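Local atomic coordinates of thiosulfate sulfurtransferase YnjE (Escherichia coli, PDB entry 2WLR), a protein that catalyses the transfer of sulfur from thiosulfate to cyanide, giving thiocyanate and sulfite, in the bacterial periplasm. Residues I172-E178 / R218-M223; I309-I315 / G392-S397; M330-H334 / E373-Y377. All blocks are in the same frame, centred on the assembly; numbering follows the deposited sequence.

Interaction 1: I172-E178 / R218-M223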
ATOM      1  N   ILE A 172       2.196  19.271   0.658  1.00 10.25           N
ATOM      2  CA  ILE A 172       3.491  19.219  -0.011  1.00 11.80           C
ATOM      3  C   ILE A 172       3.223  19.006  -1.503  1.00 11.06           C
ATOM      4  O   ILE A 172       2.512  18.076  -1.909  1.00 10.56           O
ATOM      5  CB  ILE A 172       4.420  18.115   0.527  1.00 11.64           C
ATOM      6  CG1 ILE A 172       4.947  18.468   1.907  1.00 15.85           C
ATOM      7  CG2 ILE A 172       5.627  17.882  -0.428  1.00 15.07           C
ATOM      8  CD1 ILE A 172       5.710  17.349   2.554  1.00 18.00           C
ATOM      9  N   ASP A 173       3.809  19.869  -2.327  1.00 11.12           N
ATOM     10  CA  ASP A 173       3.858  19.722  -3.767  1.00 11.59           C
ATOM     11  C   ASP A 173       4.966  18.696  -4.047  1.00 11.32           C
ATOM     12  O   ASP A 173       6.101  18.855  -3.563  1.00 11.09           O
ATOM     13  CB  ASP A 173       4.214  21.112  -4.332  1.00 11.55           C
ATOM     14  CG  ASP A 173       4.297  21.185  -5.840  1.00 13.72           C
ATOM     15  OD1 ASP A 173       4.449  20.176  -6.564  1.00 13.11           O
ATOM     16  OD2 ASP A 173       4.305  22.354  -6.303  1.00 17.81           O
ATOM     17  N   THR A 174       4.678  17.660  -4.827  1.00 11.00           N
ATOM     18  CA  THR A 174       5.696  16.662  -5.158  1.00 11.68           C
ATOM     19  C   THR A 174       6.930  17.272  -5.844  1.00 12.12           C
ATOM     20  O   THR A 174       8.035  16.743  -5.760  1.00 12.07           O
ATOM     21  CB  THR A 174       5.127  15.529  -6.025  1.00 10.27           C
ATOM     22  OG1 THR A 174       4.458  16.066  -7.175  1.00 11.04           O
ATOM     23  CG2 THR A 174       4.123  14.678  -5.235  1.00 12.05           C
ATOM     24  N   ASN A 175       6.755  18.400  -6.525  1.00 12.90           N
ATOM     25  CA  ASN A 175       7.901  19.087  -7.100  1.00 13.83           C
ATOM     26  C   ASN A 175       8.892  19.610  -6.060  1.00 13.68           C
ATOM     27  O   ASN A 175      10.002  20.012  -6.413  1.00 14.18           O
ATOM     28  CB  ASN A 175       7.444  20.238  -8.011  1.00 14.17           C
ATOM     29  CG  ASN A 175       6.717  19.759  -9.267  1.00 15.88           C
ATOM     30  OD1 ASN A 175       5.764  20.403  -9.727  1.00 25.86           O
ATOM     31  ND2 ASN A 175       7.158  18.644  -9.834  1.00 17.15           N
ATOM     32  N   GLU A 176       8.514  19.621  -4.779  1.00 13.33           N
ATOM     33  CA  GLU A 176       9.463  19.931  -3.695  1.00 13.55           C
ATOM     34  C   GLU A 176      10.424  18.785  -3.413  1.00 13.19           C
ATOM     35  O   GLU A 176      11.420  18.979  -2.720  1.00 13.16           O
ATOM     36  CB  GLU A 176       8.747  20.269  -2.385  1.00 13.98           C
ATOM     37  CG  GLU A 176       7.838  21.463  -2.448  1.00 15.52           C
ATOM     38  CD  GLU A 176       7.101  21.691  -1.143  1.00 16.94           C
ATOM     39  OE1 GLU A 176       7.790  21.863  -0.112  1.00 19.21           O
ATOM     40  OE2 GLU A 176       5.851  21.676  -1.125  1.00 17.74           O
ATOM     41  N   VAL A 177      10.131  17.572  -3.885  1.00 11.34           N
ATOM     42  CA  VAL A 177      10.995  16.439  -3.560  1.00 11.67           C
ATOM     43  C   VAL A 177      11.675  15.768  -4.755  1.00 10.35           C
ATOM     44  O   VAL A 177      12.518  14.908  -4.547  1.00 10.72           O
ATOM     45  CB  VAL A 177      10.250  15.358  -2.749  1.00 11.09           C
ATOM     46  CG1 VAL A 177       9.487  16.020  -1.597  1.00 14.96           C
ATOM     47  CG2 VAL A 177       9.291  14.547  -3.646  1.00 12.91           C
ATOM     48  N   GLU A 178      11.295  16.167  -5.977  1.00 10.55           N
ATOM     49  CA  GLU A 178      11.823  15.603  -7.208  1.00 10.33           C
ATOM     50  C   GLU A 178      11.833  16.711  -8.253  1.00 10.87           C
ATOM     51  O   GLU A 178      11.076  17.687  -8.148  1.00 11.20           O
ATOM     52  CB  GLU A 178      11.004  14.390  -7.667  1.00 10.10           C
ATOM     53  CG  GLU A 178       9.578  14.747  -8.012  1.00  9.69           C
ATOM     54  CD  GLU A 178       8.736  13.584  -8.439  1.00 10.95           C
ATOM     55  OE1 GLU A 178       9.216  12.433  -8.367  1.00 10.62           O
ATOM     56  OE2 GLU A 178       7.589  13.817  -8.889  1.00 14.48           O
ATOM     57  N   ARG A 218       5.425   8.455  -2.737  1.00  6.79           N
ATOM     58  CA  ARG A 218       6.661   8.993  -3.285  1.00  6.76           C
ATOM     59  C   ARG A 218       7.343   9.882  -2.282  1.00  7.25           C
ATOM     60  O   ARG A 218       8.548   9.745  -2.034  1.00  8.29           O
ATOM     61  CB  ARG A 218       6.346   9.725  -4.594  1.00  7.59           C
ATOM     62  CG  ARG A 218       7.537  10.484  -5.189  1.00  8.08           C
ATOM     63  CD  ARG A 218       8.680   9.593  -5.580  1.00  8.59           C
ATOM     64  NE  ARG A 218       9.569  10.289  -6.516  1.00  9.14           N
ATOM     65  CZ  ARG A 218      10.741   9.838  -6.958  1.00  9.29           C
ATOM     66  NH1 ARG A 218      11.256   8.705  -6.516  1.00 10.34           N
ATOM     67  NH2 ARG A 218      11.437  10.588  -7.835  1.00  9.86           N
ATOM     68  N   VAL A 219       6.574  10.814  -1.712  1.00  7.43           N
ATOM     69  CA  VAL A 219       7.117  11.709  -0.694  1.00  8.23           C
ATOM     70  C   VAL A 219       7.570  10.881   0.504  1.00  7.22           C
ATOM     71  O   VAL A 219       8.640  11.104   1.057  1.00  8.20           O
ATOM     72  CB  VAL A 219       6.098  12.761  -0.276  1.00  7.66           C
ATOM     73  CG1 VAL A 219       6.626  13.651   0.845  1.00  9.69           C
ATOM     74  CG2 VAL A 219       5.704  13.627  -1.470  1.00  9.58           C
ATOM     75  N   ALA A 220       6.770   9.901   0.909  1.00  7.17           N
ATOM     76  CA  ALA A 220       7.108   9.104   2.059  1.00  7.13           C
ATOM     77  C   ALA A 220       8.407   8.370   1.912  1.00  8.30           C
ATOM     78  O   ALA A 220       9.209   8.336   2.854  1.00  8.01           O
ATOM     79  CB  ALA A 220       5.965   8.093   2.359  1.00  7.26           C
ATOM     80  N   GLN A 221       8.614   7.689   0.791  1.00  8.69           N
ATOM     81  CA  GLN A 221       9.804   6.890   0.621  1.00  8.60           C
ATOM     82  C   GLN A 221      11.048   7.790   0.639  1.00  7.99           C
ATOM     83  O   GLN A 221      12.090   7.426   1.200  1.00  8.12           O
ATOM     84  CB  GLN A 221       9.716   6.056  -0.659  1.00  8.71           C
ATOM     85  CG  GLN A 221      10.893   5.081  -0.911  1.00 10.63           C
ATOM     86  CD  GLN A 221      12.104   5.731  -1.584  1.00 10.42           C
ATOM     87  OE1 GLN A 221      12.015   6.825  -2.073  1.00 14.01           O
ATOM     88  NE2 GLN A 221      13.250   5.044  -1.556  1.00 14.23           N
ATOM     89  N   ILE A 222      10.933   8.982   0.035  1.00  7.37           N
ATOM     90  CA  ILE A 222      12.055   9.922   0.016  1.00  8.81           C
ATOM     91  C   ILE A 222      12.355  10.431   1.438  1.00  8.50           C
ATOM     92  O   ILE A 222      13.507  10.533   1.842  1.00  7.75           O
ATOM     93  CB  ILE A 222      11.797  11.061  -0.980  1.00  8.13           C
ATOM     94  CG1 ILE A 222      11.965  10.523  -2.403  1.00  9.53           C
ATOM     95  CG2 ILE A 222      12.803  12.219  -0.772  1.00  9.60           C
ATOM     96  CD1 ILE A 222      11.357  11.392  -3.476  1.00  9.58           C
HETATM   97  N   MSE A 223      11.312  10.640   2.232  1.00  8.38           N
HETATM   98  CA  MSE A 223      11.528  11.001   3.645  1.00  9.00           C
HETATM   99  C   MSE A 223      12.203   9.909   4.435  1.00  9.31           C
HETATM  100  O   MSE A 223      13.060  10.189   5.298  1.00  8.92           O
HETATM  101  CB  MSE A 223      10.220  11.377   4.318  1.00  9.34           C
HETATM  102  CG  MSE A 223       9.684  12.694   3.830  1.00 10.77           C
HETATM  103 SE   MSE A 223       8.145  13.236   4.879  1.00 14.52          SE
HETATM  104  CE  MSE A 223       7.896  14.995   3.975  1.00 14.68           C
TER
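R218 and E178 form the polar end of a helix-on-strand contact inside the second rhodanese domain, a parallel five-stranded sheet flanked by helices. Helix 213-226 lies against edge strand 170-173 and the short 3-10 turn that follows it. R218 grips one carboxylate oxygen side-on with two nitrogens: NE of R218 lies 2.9 Å from OE1 of E178, and NH2 is bonded to the same OE1. The oxygen stays near the guanidinium plane, but the carboxylate plane is turned 61° from it, and both bonds are bent, that from NE to 146°. Each partner is also engaged with the third rhodanese domain, R218 NH2 with D390 and E178 OE2 with W369 NE1. A bound HEPES molecule comes to about 3 Å from the E178 side chain (nearest atoms). V219, the next residue along the helix, takes up the middle of the apolar part. With its CG1 anti to the backbone N (chi1 177°), that methyl is aimed at I172, while CG2 faces T174 and V177; T174 CG2 and V219 CG2 are 4.2 Å apart. I222 turns CD1 onto V177, 3.8 Å from CG2 of V177, and the same methyl rests over one face of the R218 guanidinium, toward its rim, 3.6 Å above the plane. M223, a selenomethionine here, does not start out toward I172, yet its extended chain brings the end there. M223 and I172 meet tip to tip, methyl CE of M223 3.5 Å from CD1 of I172.

Interaction 2: I309-I315 / G392-S397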
ATOM      1  N   ILE A 309       8.511  10.337 -22.443  1.00 19.57           N
ATOM      2  CA  ILE A 309       9.416   9.212 -22.617  1.00 19.77           C
ATOM      3  C   ILE A 309       9.174   8.560 -23.964  1.00 20.46           C
ATOM      4  O   ILE A 309       8.136   7.932 -24.189  1.00 20.75           O
ATOM      5  CB  ILE A 309       9.325   8.156 -21.483  1.00 19.60           C
ATOM      6  CG1 ILE A 309       9.555   8.818 -20.126  1.00 19.37           C
ATOM      7  CG2 ILE A 309      10.369   7.078 -21.687  1.00 18.66           C
ATOM      8  CD1 ILE A 309       9.354   7.871 -18.932  1.00 18.89           C
ATOM      9  N   LYS A 310      10.132   8.732 -24.870  1.00 20.98           N
ATOM     10  CA  LYS A 310       9.978   8.220 -26.229  1.00 21.55           C
ATOM     11  C   LYS A 310      10.280   6.717 -26.334  1.00 20.59           C
ATOM     12  O   LYS A 310       9.519   5.994 -26.958  1.00 19.98           O
ATOM     13  CB  LYS A 310      10.850   9.045 -27.197  1.00 22.55           C
ATOM     14  CG  LYS A 310      10.852   8.581 -28.647  1.00 25.99           C
ATOM     15  CD  LYS A 310       9.543   8.892 -29.372  1.00 29.46           C
ATOM     16  CE  LYS A 310       9.664   8.562 -30.867  1.00 31.54           C
ATOM     17  NZ  LYS A 310      10.494   9.556 -31.641  1.00 32.48           N
ATOM     18  N   PRO A 311      11.367   6.239 -25.700  1.00 19.57           N
ATOM     19  CA  PRO A 311      11.675   4.814 -25.796  1.00 19.10           C
ATOM     20  C   PRO A 311      10.612   3.912 -25.186  1.00 19.19           C
ATOM     21  O   PRO A 311      10.043   4.237 -24.134  1.00 18.56           O
ATOM     22  CB  PRO A 311      12.981   4.688 -25.013  1.00 19.05           C
ATOM     23  CG  PRO A 311      13.585   6.044 -25.117  1.00 18.83           C
ATOM     24  CD  PRO A 311      12.455   6.975 -25.023  1.00 19.32           C
ATOM     25  N   LYS A 312      10.375   2.788 -25.856  1.00 19.69           N
ATOM     26  CA  LYS A 312       9.421   1.766 -25.435  1.00 20.01           C
ATOM     27  C   LYS A 312      10.159   0.495 -25.111  1.00 19.83           C
ATOM     28  O   LYS A 312      11.207   0.184 -25.707  1.00 20.71           O
ATOM     29  CB  LYS A 312       8.409   1.486 -26.550  1.00 20.81           C
ATOM     30  CG  LYS A 312       7.542   2.654 -26.899  1.00 22.81           C
ATOM     31  CD  LYS A 312       6.662   2.314 -28.108  1.00 26.32           C
ATOM     32  CE  LYS A 312       5.678   3.422 -28.414  1.00 30.22           C
ATOM     33  NZ  LYS A 312       5.021   3.226 -29.750  1.00 32.61           N
ATOM     34  N   GLY A 313       9.620  -0.260 -24.161  1.00 18.44           N
ATOM     35  CA  GLY A 313      10.205  -1.498 -23.748  1.00 17.47           C
ATOM     36  C   GLY A 313      10.347  -1.494 -22.248  1.00 16.94           C
ATOM     37  O   GLY A 313       9.789  -0.620 -21.567  1.00 16.00           O
ATOM     38  N   GLU A 314      11.115  -2.463 -21.777  1.00 16.19           N
ATOM     39  CA  GLU A 314      11.336  -2.730 -20.382  1.00 15.33           C
ATOM     40  C   GLU A 314      12.797  -3.069 -20.134  1.00 16.08           C
ATOM     41  O   GLU A 314      13.513  -3.510 -21.040  1.00 15.86           O
ATOM     42  CB  GLU A 314      10.465  -3.915 -19.992  1.00 15.41           C
ATOM     43  CG  GLU A 314      10.369  -4.163 -18.513  1.00 15.05           C
ATOM     44  CD  GLU A 314       9.916  -2.920 -17.760  1.00 16.40           C
ATOM     45  OE1 GLU A 314       8.716  -2.818 -17.472  1.00 15.74           O
ATOM     46  OE2 GLU A 314      10.739  -2.015 -17.504  1.00 17.92           O
ATOM     47  N   ILE A 315      13.239  -2.888 -18.890  1.00 14.83           N
ATOM     48  CA  ILE A 315      14.567  -3.303 -18.461  1.00 15.36           C
ATOM     49  C   ILE A 315      14.707  -4.812 -18.627  1.00 15.37           C
ATOM     50  O   ILE A 315      13.920  -5.606 -18.073  1.00 16.14           O
ATOM     51  CB  ILE A 315      14.850  -2.886 -17.001  1.00 14.72           C
ATOM     52  CG1 ILE A 315      14.750  -1.363 -16.876  1.00 15.85           C
ATOM     53  CG2 ILE A 315      16.214  -3.466 -16.514  1.00 13.89           C
ATOM     54  CD1 ILE A 315      15.165  -0.812 -15.531  1.00 15.57           C
ATOM     55  N   GLY A 392      14.519   4.435 -12.909  1.00 10.94           N
ATOM     56  CA  GLY A 392      13.518   3.650 -13.600  1.00 11.06           C
ATOM     57  C   GLY A 392      13.743   3.560 -15.089  1.00 11.68           C
ATOM     58  O   GLY A 392      14.883   3.610 -15.590  1.00 11.37           O
ATOM     59  N   TRP A 393      12.644   3.436 -15.807  1.00 11.55           N
ATOM     60  CA  TRP A 393      12.716   3.272 -17.248  1.00 12.25           C
ATOM     61  C   TRP A 393      13.184   4.563 -17.910  1.00 13.14           C
ATOM     62  O   TRP A 393      13.888   4.532 -18.916  1.00 13.00           O
ATOM     63  CB  TRP A 393      11.358   2.829 -17.790  1.00 13.38           C
ATOM     64  CG  TRP A 393      11.316   2.835 -19.292  1.00 12.11           C
ATOM     65  CD1 TRP A 393      10.591   3.661 -20.079  1.00 15.69           C
ATOM     66  CD2 TRP A 393      11.999   1.925 -20.159  1.00 14.28           C
ATOM     67  NE1 TRP A 393      10.805   3.347 -21.414  1.00 16.37           N
ATOM     68  CE2 TRP A 393      11.669   2.291 -21.482  1.00 14.47           C
ATOM     69  CE3 TRP A 393      12.884   0.878 -19.947  1.00 13.57           C
ATOM     70  CZ2 TRP A 393      12.201   1.615 -22.600  1.00 14.15           C
ATOM     71  CZ3 TRP A 393      13.417   0.211 -21.032  1.00 13.19           C
ATOM     72  CH2 TRP A 393      13.054   0.578 -22.348  1.00 14.76           C
ATOM     73  N   TYR A 394      12.831   5.709 -17.356  1.00 13.11           N
ATOM     74  CA  TYR A 394      13.294   6.978 -17.931  1.00 12.91           C
ATOM     75  C   TYR A 394      14.803   7.089 -17.985  1.00 13.25           C
ATOM     76  O   TYR A 394      15.374   7.473 -19.001  1.00 15.21           O
ATOM     77  CB  TYR A 394      12.725   8.171 -17.132  1.00 13.49           C
ATOM     78  CG  TYR A 394      12.732   9.543 -17.793  1.00 13.39           C
ATOM     79  CD1 TYR A 394      12.857   9.704 -19.179  1.00 14.25           C
ATOM     80  CD2 TYR A 394      12.547  10.687 -17.038  1.00 14.01           C
ATOM     81  CE1 TYR A 394      12.849  10.974 -19.760  1.00 15.19           C
ATOM     82  CE2 TYR A 394      12.538  11.945 -17.607  1.00 16.13           C
ATOM     83  CZ  TYR A 394      12.663  12.082 -18.973  1.00 16.29           C
ATOM     84  OH  TYR A 394      12.635  13.365 -19.488  1.00 19.79           O
ATOM     85  N   GLU A 395      15.469   6.756 -16.894  1.00 13.91           N
ATOM     86  CA  GLU A 395      16.910   6.774 -16.875  1.00 14.02           C
ATOM     87  C   GLU A 395      17.482   5.645 -17.721  1.00 14.35           C
ATOM     88  O   GLU A 395      18.375   5.891 -18.560  1.00 14.01           O
ATOM     89  CB  GLU A 395      17.421   6.691 -15.445  1.00 13.62           C
ATOM     90  CG  GLU A 395      18.936   6.871 -15.370  1.00 14.58           C
ATOM     91  CD  GLU A 395      19.520   6.609 -14.023  1.00 18.20           C
ATOM     92  OE1 GLU A 395      19.009   5.747 -13.263  1.00 18.65           O
ATOM     93  OE2 GLU A 395      20.546   7.264 -13.759  1.00 19.38           O
ATOM     94  N   TRP A 396      17.013   4.424 -17.502  1.00 14.18           N
ATOM     95  CA  TRP A 396      17.597   3.240 -18.147  1.00 14.89           C
ATOM     96  C   TRP A 396      17.619   3.435 -19.646  1.00 15.92           C
ATOM     97  O   TRP A 396      18.669   3.267 -20.290  1.00 16.15           O
ATOM     98  CB  TRP A 396      16.785   2.001 -17.793  1.00 13.50           C
ATOM     99  CG  TRP A 396      17.364   0.719 -18.255  1.00 12.80           C
ATOM    100  CD1 TRP A 396      17.060   0.050 -19.389  1.00 14.86           C
ATOM    101  CD2 TRP A 396      18.288  -0.088 -17.541  1.00 12.75           C
ATOM    102  NE1 TRP A 396      17.748  -1.116 -19.447  1.00 13.32           N
ATOM    103  CE2 TRP A 396      18.525  -1.242 -18.329  1.00 15.13           C
ATOM    104  CE3 TRP A 396      18.961   0.045 -16.319  1.00 14.73           C
ATOM    105  CZ2 TRP A 396      19.397  -2.247 -17.936  1.00 15.71           C
ATOM    106  CZ3 TRP A 396      19.830  -0.961 -15.934  1.00 16.29           C
ATOM    107  CH2 TRP A 396      20.036  -2.094 -16.739  1.00 16.48           C
ATOM    108  N   SER A 397      16.492   3.840 -20.200  1.00 16.67           N
ATOM    109  CA  SER A 397      16.325   3.918 -21.644  1.00 18.05           C
ATOM    110  C   SER A 397      16.918   5.191 -22.242  1.00 19.31           C
ATOM    111  O   SER A 397      16.924   5.350 -23.468  1.00 20.52           O
ATOM    112  CB  SER A 397      14.839   3.753 -22.019  1.00 17.93           C
ATOM    113  OG  SER A 397      14.024   4.842 -21.606  1.00 17.87           O
TER
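The indole of W393 is sandwiched between backbone and side chain: the carbonyl O of G313 sits 3.3 Å above one face and CB of S397 3.4 Å from the other, both displaced toward the rim. At the ring edge W393 NE1 donates to P311 O (3.0 Å, 157°). The oxygen lies in the indole plane, although the donor stands 54° above the carbonyl plane. The loop 309-315 thus curls round a tryptophan of helix 392-396 in the third rhodanese domain. CG of W393 stands anti to its N (chi1 172°), which turns the indole out to the loop. The second indole, W396, offers a face to I315, whose CG1 makes a CH-pi contact 3.6 Å from the centroid of the five-membered ring, while CG2 lies over the six-membered part. At the far end of the loop I309 sets CG2 near NE1 and CD1 of W393 and CG1 3.5 Å from Y394 CD1; P311 CB packs on S397, whose OG bonds back to W393 O (2.7 Å). G313 has backbone angles that suit glycine, and a CB there would crowd W393 CH2. With a leucine in place of W393, P311 O would probably lose its N-H donor and a gap would open between G313 and S397. R294 makes a cation-pi contact with W393 and a salt bridge with E314, whose other oxygen meets S292. Strand 314-315 pairs antiparallel with strand 404-405, W396 bonds to P403 O and touches helix 276-280, and W396 and I315 both reach Y389 at the end of strand 386-389.

Interaction 3: M330-H334 / E373-Y377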
HETATM    1  N   MSE A 330      -3.208   1.869 -10.208  1.00 11.46           N
HETATM    2  CA  MSE A 330      -2.588   0.809  -9.409  1.00 10.77           C
HETATM    3  C   MSE A 330      -3.604  -0.217  -8.933  1.00 10.29           C
HETATM    4  O   MSE A 330      -3.514  -0.753  -7.822  1.00  9.01           O
HETATM    5  CB  MSE A 330      -1.794   1.439  -8.215  1.00  9.99           C
HETATM    6  CG  MSE A 330      -0.447   2.127  -8.611  1.00  9.90           C
HETATM    7 SE   MSE A 330       0.752   0.800  -9.191  1.00 13.89          SE
HETATM    8  CE  MSE A 330       1.411   0.405  -7.454  1.00 11.03           C
ATOM      9  N   GLU A 331      -4.529  -0.591  -9.817  1.00 10.47           N
ATOM     10  CA  GLU A 331      -5.604  -1.498  -9.427  1.00 11.38           C
ATOM     11  C   GLU A 331      -5.187  -2.856  -8.866  1.00 10.83           C
ATOM     12  O   GLU A 331      -5.898  -3.407  -8.006  1.00 10.92           O
ATOM     13  CB  GLU A 331      -6.576  -1.766 -10.599  1.00 13.14           C
ATOM     14  CG  GLU A 331      -7.320  -0.566 -11.123  1.00 15.53           C
ATOM     15  CD  GLU A 331      -6.631   0.055 -12.319  1.00 15.48           C
ATOM     16  OE1 GLU A 331      -5.377  -0.035 -12.425  1.00 12.58           O
ATOM     17  OE2 GLU A 331      -7.347   0.664 -13.157  1.00 17.39           O
ATOM     18  N   ASP A 332      -4.051  -3.389  -9.307  1.00 11.75           N
ATOM     19  CA  ASP A 332      -3.611  -4.707  -8.858  1.00 11.46           C
ATOM     20  C   ASP A 332      -3.237  -4.723  -7.406  1.00 10.97           C
ATOM     21  O   ASP A 332      -3.045  -5.774  -6.849  1.00 10.09           O
ATOM     22  CB  ASP A 332      -2.427  -5.235  -9.688  1.00 10.78           C
ATOM     23  CG  ASP A 332      -2.743  -5.381 -11.166  1.00 14.11           C
ATOM     24  OD1 ASP A 332      -3.918  -5.634 -11.474  1.00 18.36           O
ATOM     25  OD2 ASP A 332      -1.818  -5.268 -12.024  1.00 14.08           O
ATOM     26  N   PHE A 333      -3.071  -3.549  -6.813  1.00 10.24           N
ATOM     27  CA  PHE A 333      -2.697  -3.465  -5.415  1.00  9.68           C
ATOM     28  C   PHE A 333      -3.824  -3.010  -4.503  1.00  9.69           C
ATOM     29  O   PHE A 333      -3.585  -2.892  -3.285  1.00  9.46           O
ATOM     30  CB  PHE A 333      -1.506  -2.539  -5.312  1.00  9.79           C
ATOM     31  CG  PHE A 333      -0.259  -3.161  -5.842  1.00  9.66           C
ATOM     32  CD1 PHE A 333       0.518  -3.978  -5.028  1.00 12.61           C
ATOM     33  CD2 PHE A 333       0.128  -2.943  -7.148  1.00 10.68           C
ATOM     34  CE1 PHE A 333       1.664  -4.587  -5.543  1.00 11.98           C
ATOM     35  CE2 PHE A 333       1.295  -3.554  -7.644  1.00 10.72           C
ATOM     36  CZ  PHE A 333       2.037  -4.357  -6.823  1.00 10.82           C
ATOM     37  N   HIS A 334      -5.022  -2.763  -5.059  1.00  9.47           N
ATOM     38  CA  HIS A 334      -6.086  -2.087  -4.299  1.00  9.71           C
ATOM     39  C   HIS A 334      -7.319  -2.952  -4.186  1.00  9.65           C
ATOM     40  O   HIS A 334      -7.652  -3.696  -5.103  1.00 10.13           O
ATOM     41  CB  HIS A 334      -6.530  -0.805  -4.974  1.00  9.99           C
ATOM     42  CG  HIS A 334      -5.472   0.242  -5.100  1.00  9.27           C
ATOM     43  ND1 HIS A 334      -5.569   1.271  -6.003  1.00 11.12           N
ATOM     44  CD2 HIS A 334      -4.309   0.419  -4.439  1.00 10.99           C
ATOM     45  CE1 HIS A 334      -4.485   2.028  -5.915  1.00 11.90           C
ATOM     46  NE2 HIS A 334      -3.713   1.546  -4.958  1.00 10.83           N
ATOM     47  N   GLU A 373       4.783   3.418  -3.931  1.00  7.18           N
ATOM     48  CA  GLU A 373       3.616   2.796  -3.313  1.00  7.06           C
ATOM     49  C   GLU A 373       3.910   1.333  -2.991  1.00  7.33           C
ATOM     50  O   GLU A 373       3.608   0.867  -1.857  1.00  7.96           O
ATOM     51  CB  GLU A 373       2.388   2.955  -4.234  1.00  7.71           C
ATOM     52  CG  GLU A 373       1.133   2.340  -3.655  1.00  9.33           C
ATOM     53  CD  GLU A 373      -0.133   2.693  -4.417  1.00 11.22           C
ATOM     54  OE1 GLU A 373      -0.075   3.437  -5.431  1.00 10.54           O
ATOM     55  OE2 GLU A 373      -1.201   2.209  -3.992  1.00 12.44           O
ATOM     56  N   THR A 374       4.471   0.569  -3.925  1.00  7.07           N
ATOM     57  CA  THR A 374       4.791  -0.823  -3.642  1.00  8.21           C
ATOM     58  C   THR A 374       5.866  -0.953  -2.582  1.00  7.37           C
ATOM     59  O   THR A 374       5.804  -1.883  -1.770  1.00  8.71           O
ATOM     60  CB  THR A 374       5.198  -1.645  -4.876  1.00  9.57           C
ATOM     61  OG1 THR A 374       6.218  -0.985  -5.614  1.00 10.81           O
ATOM     62  CG2 THR A 374       3.980  -1.819  -5.785  1.00 11.54           C
ATOM     63  N   PHE A 375       6.854  -0.053  -2.595  1.00  6.95           N
ATOM     64  CA  PHE A 375       7.840  -0.031  -1.519  1.00  7.60           C
ATOM     65  C   PHE A 375       7.155   0.106  -0.164  1.00  6.99           C
ATOM     66  O   PHE A 375       7.474  -0.623   0.793  1.00  7.39           O
ATOM     67  CB  PHE A 375       8.808   1.125  -1.686  1.00  8.07           C
ATOM     68  CG  PHE A 375       9.714   1.335  -0.517  1.00  8.12           C
ATOM     69  CD1 PHE A 375       9.321   2.152   0.511  1.00  7.84           C
ATOM     70  CD2 PHE A 375      10.964   0.755  -0.466  1.00  9.71           C
ATOM     71  CE1 PHE A 375      10.154   2.370   1.600  1.00 10.60           C
ATOM     72  CE2 PHE A 375      11.786   0.974   0.637  1.00 10.00           C
ATOM     73  CZ  PHE A 375      11.362   1.801   1.658  1.00  9.62           C
HETATM   74  N   MSE A 376       6.240   1.067  -0.038  1.00  7.04           N
HETATM   75  CA  MSE A 376       5.554   1.249   1.247  1.00  7.10           C
HETATM   76  C   MSE A 376       4.749   0.038   1.669  1.00  8.20           C
HETATM   77  O   MSE A 376       4.742  -0.311   2.838  1.00  7.86           O
HETATM   78  CB  MSE A 376       4.714   2.526   1.260  1.00  7.72           C
HETATM   79  CG  MSE A 376       5.484   3.817   1.075  1.00  6.30           C
HETATM   80 SE   MSE A 376       6.741   4.181   2.525  1.00 11.14          SE
HETATM   81  CE  MSE A 376       5.423   4.747   3.881  1.00 13.27           C
ATOM     82  N   TYR A 377       4.059  -0.601   0.733  1.00  7.77           N
ATOM     83  CA  TYR A 377       3.349  -1.843   1.051  1.00  7.98           C
ATOM     84  C   TYR A 377       4.319  -2.965   1.492  1.00  7.72           C
ATOM     85  O   TYR A 377       4.110  -3.586   2.512  1.00  7.46           O
ATOM     86  CB  TYR A 377       2.495  -2.293  -0.117  1.00  9.04           C
ATOM     87  CG  TYR A 377       1.376  -1.345  -0.513  1.00  8.58           C
ATOM     88  CD1 TYR A 377       0.874  -0.382   0.395  1.00  8.64           C
ATOM     89  CD2 TYR A 377       0.861  -1.359  -1.798  1.00  9.63           C
ATOM     90  CE1 TYR A 377      -0.134   0.477   0.043  1.00 10.22           C
ATOM     91  CE2 TYR A 377      -0.166  -0.497  -2.141  1.00  9.93           C
ATOM     92  CZ  TYR A 377      -0.643   0.415  -1.212  1.00 10.44           C
ATOM     93  OH  TYR A 377      -1.659   1.276  -1.583  1.00 10.71           O
TER
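H334 and E373 meet at about a right angle as side chains, yet their flat ends are nearly coplanar, the imidazole and carboxylate planes only 24° apart. H334 NE2 donates within its own ring plane to the syn side of E373 OE2 (2.8 Å, 165°), a nearly straight His-carboxylate bond that ties the loop after strand 319-320 to a helix of the same rhodanese domain. The carbonyl O of M330 lies 3.3 Å above the centre of the H334 ring. The extended chain of E373, with CG anti to the backbone N (chi1 -180°), puts the carboxylate at the loop. Selenomethionine M330 slides past E373 in the opposite direction, its CG 3.5 Å from E373 OE1, and folds back to set CE 3.8 Å from T374 CG2. That same T374 methyl lies over a face of F333, making a CH-pi contact 3.7 Å from the ring centroid. Y377 instead presents its ring edge to F333, with Y377 CE2 4.0 Å from F333 CB. M330 also lies beside R370, a probable substrate-binding residue. Helix 343-351 packs on F333 and T374, while helix 213-226 of the second rhodanese domain touches E373.

All three contacts are buried, interaction 2 with a partly open rim. The helices of interactions 1 and 3, 213-226 and 369-380, belong to different rhodanese domains but lie against each other: Q221 CG is 3.6 Å from F375 CD1, and A220 packs on M376. Each carries an apolar patch and one polar link, an arginine-carboxylate bridge in interaction 1 and a His-carboxylate bond in interaction 3. Interaction 2 shares the third domain with interaction 3 but sits farther out: its centre is about 25 Å from the chain centre, against about 17 Å for interaction 1 and 4 Å for interaction 3. Between its two segments it relies on aromatic faces and one indole-to-carbonyl bond; its E314 pairs with R294, outside them.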